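Local atomic coordinates of Serine/threonine-protein phosphatase 2A regulatory subunit B'' subunit alpha (Homo sapiens, PDB entry 4I5J), a protein that serves as a calcium-binding regulatory subunit of protein phosphatase 2A and might modulate the substrate selectivity, activity and location of the catalytic enzyme. Residues A[31-34]-A[35-38]; A[55-58]-A[59-63]; A[177-180]-A[181-185]; A[184-188]-A[189-193]. All blocks are in the same frame, centred on the assembly; numbering follows the deposited sequence.

Interaction 1: A[31-34]-A[35-38]; sequences EDFI and PLLQ
Pro35 follows Ile34 directly. Ile34 CB lies 3.4 Å from Pro35 CD, as the Ile-Pro link holds them close. Pro35 CD also lies 3.7 Å from the carbonyl oxygen of Asp32, so the ring packs back over the preceding turn. Having no N-H, Pro35 donates no backbone bond, which suits a residue in the first turn of a helix. The carboxylate of Asp32 does not face the proline; its OD2 accepts from the backbone N of Glu29.

Leu36 comes next. Its CG stands anti to its own backbone N (chi1 173°), and CD2 reaches CD2 of Phe33 at 4.2 Å, meeting the ring obliquely. Phe16 of helix 12-20 touches both Phe33 and Leu36, and the Phe33 ring also meets that of Phe69. The turn therefore joins the start of helix 34-43 to helices 12-20 and 54-72, inside a region assigned to the EF-hand family.

Leu37 N donates to Phe33 O at 2.9 Å, four residues back and nearly along the C=O axis. The Leu37 side chain heads into the interior, onto Ile61 and Val64 of helix 54-72.

Gln38 N makes the next bond, to Ile34 O at 2.8 Å. The Gln38 side chain runs back over the same residue: CG comes within 3.1 Å of Ile34 O, and the extended chain beyond it crosses the isoleucine at a slant. Gln38 OE1 ends 3.5 Å from Ile34 CG2, a polar atom resting against a methyl.

Interaction 2: A[55-58]-A[59-63]; sequences EFHS and RYITT
Backbone hydrogen bonds link residues 55-58 to residues 59-62, each N-H reaching the carbonyl four residues back. Arg59 N donates to Glu55 O at 3.1 Å and Tyr60 N to Phe56 O at 2.9 Å. Ile61 N to His57 O is weak at 3.3 Å. Thr62 N completes the series with Ser58 O at 2.9 Å.

One side-chain bond joins them. Thr62 OG1 donates to Ser58 O at 3.1 Å, from above the carbonyl plane. The hydroxyl is placed there by its first torsion (chi1 -68°), which sets OG1 beside the backbone N. Ser58 O thus holds two donors from the same residue. A valine in place of Thr62 would probably cost Ser58 O its hydroxyl donor, keeping the backbone N-H. Thr63 repeats the pattern, its OG1 donating to Arg59 O at 2.7 Å.

Van der Waals contact is made by His57 and Ile61, which lie side by side and point the same way. The Ile61 CD1 methyl comes obliquely to the imidazole, 3.6 Å from His57 CE1.

Arg59 CG comes 3.2 Å from Glu55 O, and the chain, bent at chi2, leads its end away.

These turns belong to helix 54-72. His57, Tyr60 and Ile61 face Val41 of helix 34-43. Phe56, Arg59 and Thr63 pack on Phe115 of helix 112-125, and Arg59 and Thr62 also meet Tyr173 of helix 173-184.

Interaction 3: A[177-180]-A[181-185]; sequences VWFL and ISEED
This is a contact between successive turns of one helix, 173-184, near the centre of the chain, where side chains four residues apart pair up. Val177 and Ile181 run side by side, Val177 CG1 meeting Ile181 CD1 at 3.8 Å.

Glu183 lies along Phe179. Its CB sits over one face of the ring, toward the rim, in a CH-pi contact 4.3 Å from the Phe179 centroid. Phe179 CG is anti to the backbone N (chi1 168°), which brings its ring to Glu183. Leu180 crosses Glu184, and its CD2 methyl lies 3.4 Å from Glu184 OE1. The other oxygen, OE2, forms a salt bridge with Lys121 of helix 112-125.

Ser182 grips the carbonyl of Trp178 twice. OG donates to Trp178 O at 2.8 Å and the Ser182 N donates at 3.1 Å, from opposite faces of the carbonyl plane. Ser182 OG is also hydrogen-bonded to Tyr70 OH, so this buried hydroxyl ties the helix to helix 54-72. An alanine at Ser182 is likely to leave Tyr70 OH without this partner and Trp178 O with one donor fewer.

Glu183 N bonds to Phe179 O at 2.8 Å and Glu184 N to Leu180 O at 3.1 Å. Asp185 then leaves helical geometry. A serine hydroxyl bonded to the carbonyl four residues back is a familiar feature of helices; this one lies in the region assigned as an EF-hand pair.

Interaction 4: A[184-188]-A[189-193]; sequences EDKRN and PTSIE
Asn188 lays its side-chain amide over the start of helix 189-199, with ND2 3.5 Å from Ser191 CB. OD1 of Asn188 caps that helix. Ser191 N donates to Asn188 OD1 at 3.1 Å. Thr190 N donates weakly to Asn188 OD1 at 2.8 Å. The Ser191 N-H comes in from above the plane of the amide, and its bond is fairly straight at 165°. Asn188 CG sits between the backbone N and the carbonyl carbon (chi1 85°), the crowded position, which turns OD1 back onto these N-H groups. A water also donates to Thr190 OG1 and, weakly, to Asn188 OD1.

The other end of the amide is held too. Asn188 ND2 is weakly bonded to Asp185 OD2 and to Tyr70 OH, which helps to fix the rotation of the group. Asp185 OD1 accepts from Arg187 N at 2.9 Å, forming an Asx turn. One carboxylate thus braces both the link and the cap.

Ser191 points back across the link. Its OG bonds chiefly to Ser182 O of the preceding helix; Asp185 O, 2.9 Å from Ser191 OG, is a weaker second acceptor. Lys186 CG lies 3.9 Å from Ser191 OG. Ile192 N bonds to Asn188 O at 3.2 Å, the first regular bond of the new helix. Ile192 CG1 also rests 3.6 Å from Lys186 O.

Together these contacts make an N-cap with an Asx turn just before it. The capped helix, 189-199, leads into the EF-hand loop in which Asp200 binds calcium.

In the fold
All four contacts are local and follow one another along the chain. Interaction 1 starts helix 34-43. Interaction 2 lies on the next helix, 54-72, and the two touch where these helices pack, within the first EF-hand family region. Much later, interaction 3 forms the end of helix 173-184. Its nearest atoms are about 4 Å from those of interaction 2, without touching. Interaction 4 begins where interaction 3 ends, sharing Glu184 and Asp185, and turns the chain into helix 189-199. Interactions 3 and 4 thus join helices 173-184 and 189-199 across the short link. No loop is closed over a long span, and none of the contacts crosses another.

Interaction 1: A[31-34]-A[35-38]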
loop_
_atom_site.group_PDB
_atom_site.type_symbol
_atom_site.label_atom_id
_atom_site.label_comp_id
_atom_site.label_asym_id
_atom_site.label_seq_id
_atom_site.Cartn_x
_atom_site.Cartn_y
_atom_site.Cartn_z
ATOM N N GLU A 31 -5.243 -12.032 12.252
ATOM C CA GLU A 31 -4.854 -12.791 13.458
ATOM C C GLU A 31 -4.612 -14.278 13.171
ATOM O O GLU A 31 -3.780 -14.918 13.814
ATOM C CB GLU A 31 -5.909 -12.643 14.572
ATOM C CG GLU A 31 -6.033 -11.232 15.174
ATOM C CD GLU A 31 -6.774 -10.215 14.277
ATOM O OE1 GLU A 31 -6.800 -9.020 14.645
ATOM O OE2 GLU A 31 -7.327 -10.587 13.217
ATOM N N ASP A 32 -5.332 -14.807 12.186
ATOM C CA ASP A 32 -5.262 -16.223 11.832
ATOM C C ASP A 32 -3.893 -16.618 11.282
ATOM O O ASP A 32 -3.534 -17.793 11.306
ATOM C CB ASP A 32 -6.334 -16.566 10.789
ATOM C CG ASP A 32 -7.746 -16.441 11.333
ATOM O OD1 ASP A 32 -7.918 -16.666 12.547
ATOM O OD2 ASP A 32 -8.677 -16.126 10.545
ATOM N N PHE A 33 -3.142 -15.639 10.774
ATOM C CA PHE A 33 -1.820 -15.902 10.222
ATOM C C PHE A 33 -0.739 -15.922 11.294
ATOM O O PHE A 33 0.390 -16.355 11.039
ATOM C CB PHE A 33 -1.465 -14.868 9.165
ATOM C CG PHE A 33 -2.133 -15.107 7.848
ATOM C CD1 PHE A 33 -3.447 -14.719 7.642
ATOM C CD2 PHE A 33 -1.461 -15.758 6.827
ATOM C CE1 PHE A 33 -4.084 -14.963 6.413
ATOM C CE2 PHE A 33 -2.078 -16.006 5.614
ATOM C CZ PHE A 33 -3.389 -15.607 5.403
ATOM N N ILE A 34 -1.068 -15.436 12.487
ATOM C CA ILE A 34 -0.035 -15.313 13.530
ATOM C C ILE A 34 0.646 -16.645 13.896
ATOM O O ILE A 34 1.877 -16.726 13.900
ATOM C CB ILE A 34 -0.544 -14.571 14.798
ATOM C CG1 ILE A 34 -0.644 -13.074 14.512
ATOM C CG2 ILE A 34 0.388 -14.822 15.985
ATOM C CD1 ILE A 34 -1.552 -12.335 15.461
ATOM N N PRO A 35 -0.138 -17.701 14.178
ATOM C CA PRO A 35 0.583 -18.930 14.526
ATOM C C PRO A 35 1.418 -19.479 13.363
ATOM O O PRO A 35 2.461 -20.087 13.606
ATOM C CB PRO A 35 -0.531 -19.905 14.927
ATOM C CG PRO A 35 -1.788 -19.293 14.503
ATOM C CD PRO A 35 -1.584 -17.825 14.412
ATOM N N LEU A 36 0.984 -19.246 12.126
ATOM C CA LEU A 36 1.778 -19.627 10.959
ATOM C C LEU A 36 3.122 -18.874 10.939
ATOM O O LEU A 36 4.183 -19.456 10.701
ATOM C CB LEU A 36 0.999 -19.348 9.663
ATOM C CG LEU A 36 1.808 -19.560 8.384
ATOM C CD1 LEU A 36 2.177 -21.015 8.271
ATOM C CD2 LEU A 36 1.066 -19.118 7.151
ATOM N N LEU A 37 3.065 -17.572 11.197
ATOM C CA LEU A 37 4.267 -16.749 11.217
ATOM C C LEU A 37 5.162 -17.116 12.382
ATOM O O LEU A 37 6.375 -17.101 12.266
ATOM C CB LEU A 37 3.908 -15.262 11.283
ATOM C CG LEU A 37 4.106 -14.511 9.964
ATOM C CD1 LEU A 37 5.569 -14.566 9.530
ATOM C CD2 LEU A 37 3.213 -15.059 8.868
ATOM N N GLN A 38 4.565 -17.438 13.515
ATOM C CA GLN A 38 5.368 -17.807 14.673
ATOM C C GLN A 38 6.119 -19.080 14.378
ATOM O O GLN A 38 7.283 -19.236 14.739
ATOM C CB GLN A 38 4.479 -18.000 15.890
ATOM C CG GLN A 38 3.837 -16.721 16.319
ATOM C CD GLN A 38 3.526 -16.706 17.783
ATOM O OE1 GLN A 38 2.361 -16.668 18.187
ATOM N NE2 GLN A 38 4.576 -16.732 18.604
#

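Interaction 2: A[55-58]-A[59-63]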
loop_
_atom_site.group_PDB
_atom_site.type_symbol
_atom_site.label_atom_id
_atom_site.label_comp_id
_atom_site.label_asym_id
_atom_site.label_seq_id
_atom_site.Cartn_x
_atom_site.Cartn_y
_atom_site.Cartn_z
ATOM N N GLU A 55 10.903 -7.194 20.475
ATOM C CA GLU A 55 10.299 -6.074 19.748
ATOM C C GLU A 55 10.375 -6.307 18.239
ATOM O O GLU A 55 9.444 -5.989 17.508
ATOM C CB GLU A 55 10.985 -4.761 20.115
ATOM C CG GLU A 55 10.336 -3.499 19.553
ATOM C CD GLU A 55 10.657 -2.261 20.399
ATOM O OE1 GLU A 55 10.769 -2.396 21.644
ATOM O OE2 GLU A 55 10.805 -1.158 19.820
ATOM N N PHE A 56 11.486 -6.863 17.774
ATOM C CA PHE A 56 11.650 -7.121 16.351
ATOM C C PHE A 56 10.952 -8.388 15.886
ATOM O O PHE A 56 10.488 -8.472 14.755
ATOM C CB PHE A 56 13.138 -7.089 15.998
ATOM C CG PHE A 56 13.649 -5.689 15.889
ATOM C CD1 PHE A 56 14.141 -5.031 16.996
ATOM C CD2 PHE A 56 13.519 -4.988 14.695
ATOM C CE1 PHE A 56 14.554 -3.709 16.906
ATOM C CE2 PHE A 56 13.936 -3.672 14.596
ATOM C CZ PHE A 56 14.451 -3.032 15.703
ATOM N N HIS A 57 10.855 -9.362 16.780
ATOM C CA HIS A 57 10.007 -10.531 16.571
ATOM C C HIS A 57 8.574 -10.122 16.220
ATOM O O HIS A 57 7.995 -10.621 15.246
ATOM C CB HIS A 57 9.999 -11.366 17.854
ATOM C CG HIS A 57 9.447 -12.746 17.683
ATOM N ND1 HIS A 57 8.105 -13.027 17.786
ATOM C CD2 HIS A 57 10.060 -13.923 17.427
ATOM C CE1 HIS A 57 7.911 -14.319 17.595
ATOM N NE2 HIS A 57 9.082 -14.887 17.375
ATOM N N SER A 58 8.004 -9.211 17.012
ATOM C CA SER A 58 6.613 -8.793 16.826
ATOM C C SER A 58 6.417 -7.945 15.596
ATOM O O SER A 58 5.481 -8.178 14.833
ATOM C CB SER A 58 6.104 -8.011 18.033
ATOM O OG SER A 58 6.040 -8.873 19.140
ATOM N N ARG A 59 7.281 -6.945 15.434
ATOM C CA ARG A 59 7.254 -6.078 14.268
ATOM C C ARG A 59 7.417 -6.834 12.947
ATOM O O ARG A 59 6.792 -6.474 11.953
ATOM C CB ARG A 59 8.343 -5.007 14.383
ATOM C CG ARG A 59 8.054 -3.962 15.432
ATOM C CD ARG A 59 6.771 -3.227 15.130
ATOM N NE ARG A 59 6.608 -2.074 16.008
ATOM C CZ ARG A 59 5.433 -1.533 16.314
ATOM N NH1 ARG A 59 4.308 -2.047 15.827
ATOM N NH2 ARG A 59 5.382 -0.478 17.120
ATOM N N TYR A 60 8.277 -7.850 12.927
ATOM C CA TYR A 60 8.501 -8.630 11.703
ATOM C C TYR A 60 7.228 -9.377 11.320
ATOM O O TYR A 60 6.781 -9.320 10.178
ATOM C CB TYR A 60 9.678 -9.609 11.862
ATOM C CG TYR A 60 9.797 -10.568 10.705
ATOM C CD1 TYR A 60 10.320 -10.155 9.489
ATOM C CD2 TYR A 60 9.355 -11.881 10.819
ATOM C CE1 TYR A 60 10.410 -11.041 8.404
ATOM C CE2 TYR A 60 9.441 -12.772 9.748
ATOM C CZ TYR A 60 9.975 -12.351 8.555
ATOM O OH TYR A 60 10.061 -13.240 7.509
ATOM N N ILE A 61 6.627 -10.055 12.287
ATOM C CA ILE A 61 5.382 -10.761 12.055
ATOM C C ILE A 61 4.256 -9.819 11.604
ATOM O O ILE A 61 3.549 -10.108 10.634
ATOM C CB ILE A 61 4.984 -11.561 13.293
ATOM C CG1 ILE A 61 6.006 -12.691 13.509
ATOM C CG2 ILE A 61 3.559 -12.110 13.144
ATOM C CD1 ILE A 61 5.775 -13.490 14.771
ATOM N N THR A 62 4.114 -8.683 12.278
ATOM C CA THR A 62 3.123 -7.683 11.885
ATOM C C THR A 62 3.348 -7.254 10.442
ATOM O O THR A 62 2.402 -7.110 9.652
ATOM C CB THR A 62 3.250 -6.425 12.766
ATOM O OG1 THR A 62 2.848 -6.726 14.108
ATOM C CG2 THR A 62 2.378 -5.292 12.214
ATOM N N THR A 63 4.622 -7.056 10.094
ATOM C CA THR A 63 4.967 -6.551 8.775
ATOM C C THR A 63 4.707 -7.593 7.690
ATOM O O THR A 63 4.147 -7.262 6.639
ATOM C CB THR A 63 6.416 -6.088 8.731
ATOM O OG1 THR A 63 6.598 -5.043 9.699
ATOM C CG2 THR A 63 6.770 -5.562 7.357
#

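Interaction 3: A[177-180]-A[181-185]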
loop_
_atom_site.group_PDB
_atom_site.type_symbol
_atom_site.label_atom_id
_atom_site.label_comp_id
_atom_site.label_asym_id
_atom_site.label_seq_id
_atom_site.Cartn_x
_atom_site.Cartn_y
_atom_site.Cartn_z
ATOM N N VAL A 177 2.990 0.526 6.822
ATOM C CA VAL A 177 3.419 -0.487 5.852
ATOM C C VAL A 177 2.707 -0.335 4.507
ATOM O O VAL A 177 3.353 -0.342 3.454
ATOM C CB VAL A 177 3.269 -1.928 6.402
ATOM C CG1 VAL A 177 3.786 -2.934 5.380
ATOM C CG2 VAL A 177 4.087 -2.088 7.713
ATOM N N TRP A 178 1.384 -0.165 4.538
ATOM C CA TRP A 178 0.589 -0.007 3.313
ATOM C C TRP A 178 0.927 1.277 2.609
ATOM O O TRP A 178 1.078 1.301 1.387
ATOM C CB TRP A 178 -0.904 0.015 3.658
ATOM C CG TRP A 178 -1.437 -1.330 4.029
ATOM C CD1 TRP A 178 -1.129 -2.049 5.150
ATOM C CD2 TRP A 178 -2.371 -2.124 3.290
ATOM N NE1 TRP A 178 -1.807 -3.238 5.152
ATOM C CE2 TRP A 178 -2.574 -3.317 4.020
ATOM C CE3 TRP A 178 -3.047 -1.955 2.079
ATOM C CZ2 TRP A 178 -3.437 -4.318 3.600
ATOM C CZ3 TRP A 178 -3.904 -2.973 1.647
ATOM C CH2 TRP A 178 -4.089 -4.136 2.413
ATOM N N PHE A 179 1.015 2.364 3.374
ATOM C CA PHE A 179 1.474 3.622 2.817
ATOM C C PHE A 179 2.840 3.469 2.155
ATOM O O PHE A 179 2.998 3.787 0.976
ATOM C CB PHE A 179 1.570 4.723 3.882
ATOM C CG PHE A 179 2.313 5.930 3.400
ATOM C CD1 PHE A 179 1.683 6.861 2.584
ATOM C CD2 PHE A 179 3.657 6.117 3.719
ATOM C CE1 PHE A 179 2.370 7.964 2.104
ATOM C CE2 PHE A 179 4.357 7.225 3.245
ATOM C CZ PHE A 179 3.717 8.149 2.439
ATOM N N LEU A 180 3.834 2.995 2.908
ATOM C CA LEU A 180 5.196 2.929 2.372
ATOM C C LEU A 180 5.260 2.130 1.066
ATOM O O LEU A 180 5.839 2.607 0.083
ATOM C CB LEU A 180 6.180 2.361 3.403
ATOM C CG LEU A 180 7.671 2.376 3.045
ATOM C CD1 LEU A 180 8.538 2.147 4.285
ATOM C CD2 LEU A 180 8.032 1.287 2.065
ATOM N N ILE A 181 4.689 0.921 1.063
ATOM C CA ILE A 181 4.723 0.073 -0.128
ATOM C C ILE A 181 4.058 0.766 -1.317
ATOM O O ILE A 181 4.539 0.696 -2.455
ATOM C CB ILE A 181 4.079 -1.298 0.143
ATOM C CG1 ILE A 181 4.875 -2.030 1.230
ATOM C CG2 ILE A 181 4.034 -2.138 -1.138
ATOM C CD1 ILE A 181 4.257 -3.342 1.674
ATOM N N SER A 182 2.967 1.477 -1.041
ATOM C CA SER A 182 2.191 2.108 -2.099
ATOM C C SER A 182 2.878 3.354 -2.626
ATOM O O SER A 182 2.731 3.706 -3.799
ATOM C CB SER A 182 0.795 2.443 -1.576
ATOM O OG SER A 182 0.122 1.232 -1.250
ATOM N N GLU A 183 3.622 4.033 -1.752
ATOM C CA GLU A 183 4.292 5.258 -2.152
ATOM C C GLU A 183 5.500 4.928 -3.034
ATOM O O GLU A 183 5.786 5.618 -4.016
ATOM C CB GLU A 183 4.690 6.074 -0.921
ATOM C CG GLU A 183 5.007 7.538 -1.211
ATOM C CD GLU A 183 6.480 7.755 -1.454
ATOM O OE1 GLU A 183 6.869 8.903 -1.761
ATOM O OE2 GLU A 183 7.251 6.776 -1.329
ATOM N N GLU A 184 6.170 3.832 -2.716
ATOM C CA GLU A 184 7.358 3.437 -3.460
ATOM C C GLU A 184 7.057 2.691 -4.750
ATOM O O GLU A 184 7.827 2.775 -5.703
ATOM C CB GLU A 184 8.274 2.605 -2.565
ATOM C CG GLU A 184 8.635 3.348 -1.288
ATOM C CD GLU A 184 9.815 2.741 -0.548
ATOM O OE1 GLU A 184 10.010 1.502 -0.634
ATOM O OE2 GLU A 184 10.548 3.511 0.119
ATOM N N ASP A 185 5.943 1.962 -4.777
ATOM C CA ASP A 185 5.586 1.158 -5.943
ATOM C C ASP A 185 4.177 1.468 -6.447
ATOM O O ASP A 185 3.216 0.869 -5.985
ATOM C CB ASP A 185 5.669 -0.327 -5.577
ATOM C CG ASP A 185 5.287 -1.234 -6.735
ATOM O OD1 ASP A 185 5.190 -0.732 -7.885
ATOM O OD2 ASP A 185 5.100 -2.454 -6.493
#

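Interaction 4: A[184-188]-A[189-193]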
loop_
_atom_site.group_PDB
_atom_site.type_symbol
_atom_site.label_atom_id
_atom_site.label_comp_id
_atom_site.label_asym_id
_atom_site.label_seq_id
_atom_site.Cartn_x
_atom_site.Cartn_y
_atom_site.Cartn_z
ATOM N N GLU A 184 6.170 3.832 -2.716
ATOM C CA GLU A 184 7.358 3.437 -3.460
ATOM C C GLU A 184 7.057 2.691 -4.750
ATOM O O GLU A 184 7.827 2.775 -5.703
ATOM C CB GLU A 184 8.274 2.605 -2.565
ATOM C CG GLU A 184 8.635 3.348 -1.288
ATOM C CD GLU A 184 9.815 2.741 -0.548
ATOM O OE1 GLU A 184 10.010 1.502 -0.634
ATOM O OE2 GLU A 184 10.548 3.511 0.119
ATOM N N ASP A 185 5.943 1.962 -4.777
ATOM C CA ASP A 185 5.586 1.158 -5.943
ATOM C C ASP A 185 4.177 1.468 -6.447
ATOM O O ASP A 185 3.216 0.869 -5.985
ATOM C CB ASP A 185 5.669 -0.327 -5.577
ATOM C CG ASP A 185 5.287 -1.234 -6.735
ATOM O OD1 ASP A 185 5.190 -0.732 -7.885
ATOM O OD2 ASP A 185 5.100 -2.454 -6.493
ATOM N N LYS A 186 4.034 2.375 -7.407
ATOM C CA LYS A 186 2.696 2.657 -7.920
ATOM C C LYS A 186 2.348 1.790 -9.131
ATOM O O LYS A 186 1.514 2.179 -9.949
ATOM C CB LYS A 186 2.508 4.149 -8.251
ATOM C CG LYS A 186 2.507 5.086 -7.054
ATOM C CD LYS A 186 2.285 6.527 -7.456
ATOM C CE LYS A 186 2.528 7.489 -6.292
ATOM N NZ LYS A 186 3.954 7.502 -5.771
ATOM N N ARG A 187 2.953 0.607 -9.243
ATOM C CA ARG A 187 2.681 -0.237 -10.413
ATOM C C ARG A 187 1.931 -1.497 -10.067
ATOM O O ARG A 187 1.464 -2.208 -10.945
ATOM C CB ARG A 187 3.964 -0.573 -11.167
ATOM C CG ARG A 187 4.710 0.673 -11.557
ATOM C CD ARG A 187 5.646 0.450 -12.706
ATOM N NE ARG A 187 6.545 1.590 -12.822
ATOM C CZ ARG A 187 7.091 1.997 -13.961
ATOM N NH1 ARG A 187 6.825 1.353 -15.086
ATOM N NH2 ARG A 187 7.899 3.049 -13.971
ATOM N N ASN A 188 1.801 -1.777 -8.779
ATOM C CA ASN A 188 1.048 -2.943 -8.382
ATOM C C ASN A 188 -0.416 -2.564 -8.178
ATOM O O ASN A 188 -0.732 -1.402 -7.930
ATOM C CB ASN A 188 1.692 -3.616 -7.155
ATOM C CG ASN A 188 1.264 -3.007 -5.861
ATOM O OD1 ASN A 188 0.142 -3.236 -5.408
ATOM N ND2 ASN A 188 2.163 -2.239 -5.229
ATOM N N PRO A 189 -1.325 -3.532 -8.294
ATOM C CA PRO A 189 -2.742 -3.150 -8.259
ATOM C C PRO A 189 -3.254 -2.667 -6.888
ATOM O O PRO A 189 -4.242 -1.930 -6.847
ATOM C CB PRO A 189 -3.454 -4.437 -8.673
ATOM C CG PRO A 189 -2.502 -5.529 -8.285
ATOM C CD PRO A 189 -1.140 -4.973 -8.550
ATOM N N THR A 190 -2.618 -3.064 -5.786
ATOM C CA THR A 190 -3.075 -2.575 -4.494
ATOM C C THR A 190 -2.757 -1.099 -4.362
ATOM O O THR A 190 -3.589 -0.296 -3.923
ATOM C CB THR A 190 -2.440 -3.332 -3.314
ATOM O OG1 THR A 190 -2.773 -4.718 -3.403
ATOM C CG2 THR A 190 -2.976 -2.788 -1.995
ATOM N N SER A 191 -1.539 -0.743 -4.730
ATOM C CA SER A 191 -1.121 0.647 -4.670
ATOM C C SER A 191 -2.022 1.552 -5.516
ATOM O O SER A 191 -2.460 2.633 -5.062
ATOM C CB SER A 191 0.306 0.764 -5.167
ATOM O OG SER A 191 0.698 2.126 -5.193
ATOM N N ILE A 192 -2.307 1.109 -6.739
ATOM C CA ILE A 192 -3.150 1.879 -7.654
ATOM C C ILE A 192 -4.527 2.083 -7.039
ATOM O O ILE A 192 -5.113 3.152 -7.176
ATOM C CB ILE A 192 -3.264 1.214 -9.040
ATOM C CG1 ILE A 192 -1.884 1.103 -9.682
ATOM C CG2 ILE A 192 -4.228 2.007 -9.988
ATOM C CD1 ILE A 192 -1.898 0.277 -10.981
ATOM N N GLU A 193 -5.034 1.077 -6.331
ATOM C CA GLU A 193 -6.326 1.238 -5.673
ATOM C C GLU A 193 -6.197 2.177 -4.482
ATOM O O GLU A 193 -7.067 3.025 -4.237
ATOM C CB GLU A 193 -6.884 -0.105 -5.208
ATOM C CG GLU A 193 -8.135 0.083 -4.390
ATOM C CD GLU A 193 -8.980 -1.159 -4.339
ATOM O OE1 GLU A 193 -8.555 -2.173 -4.940
ATOM O OE2 GLU A 193 -10.053 -1.116 -3.692
HETATM O O HOH W 1 -1.338 -6.294 -5.214
#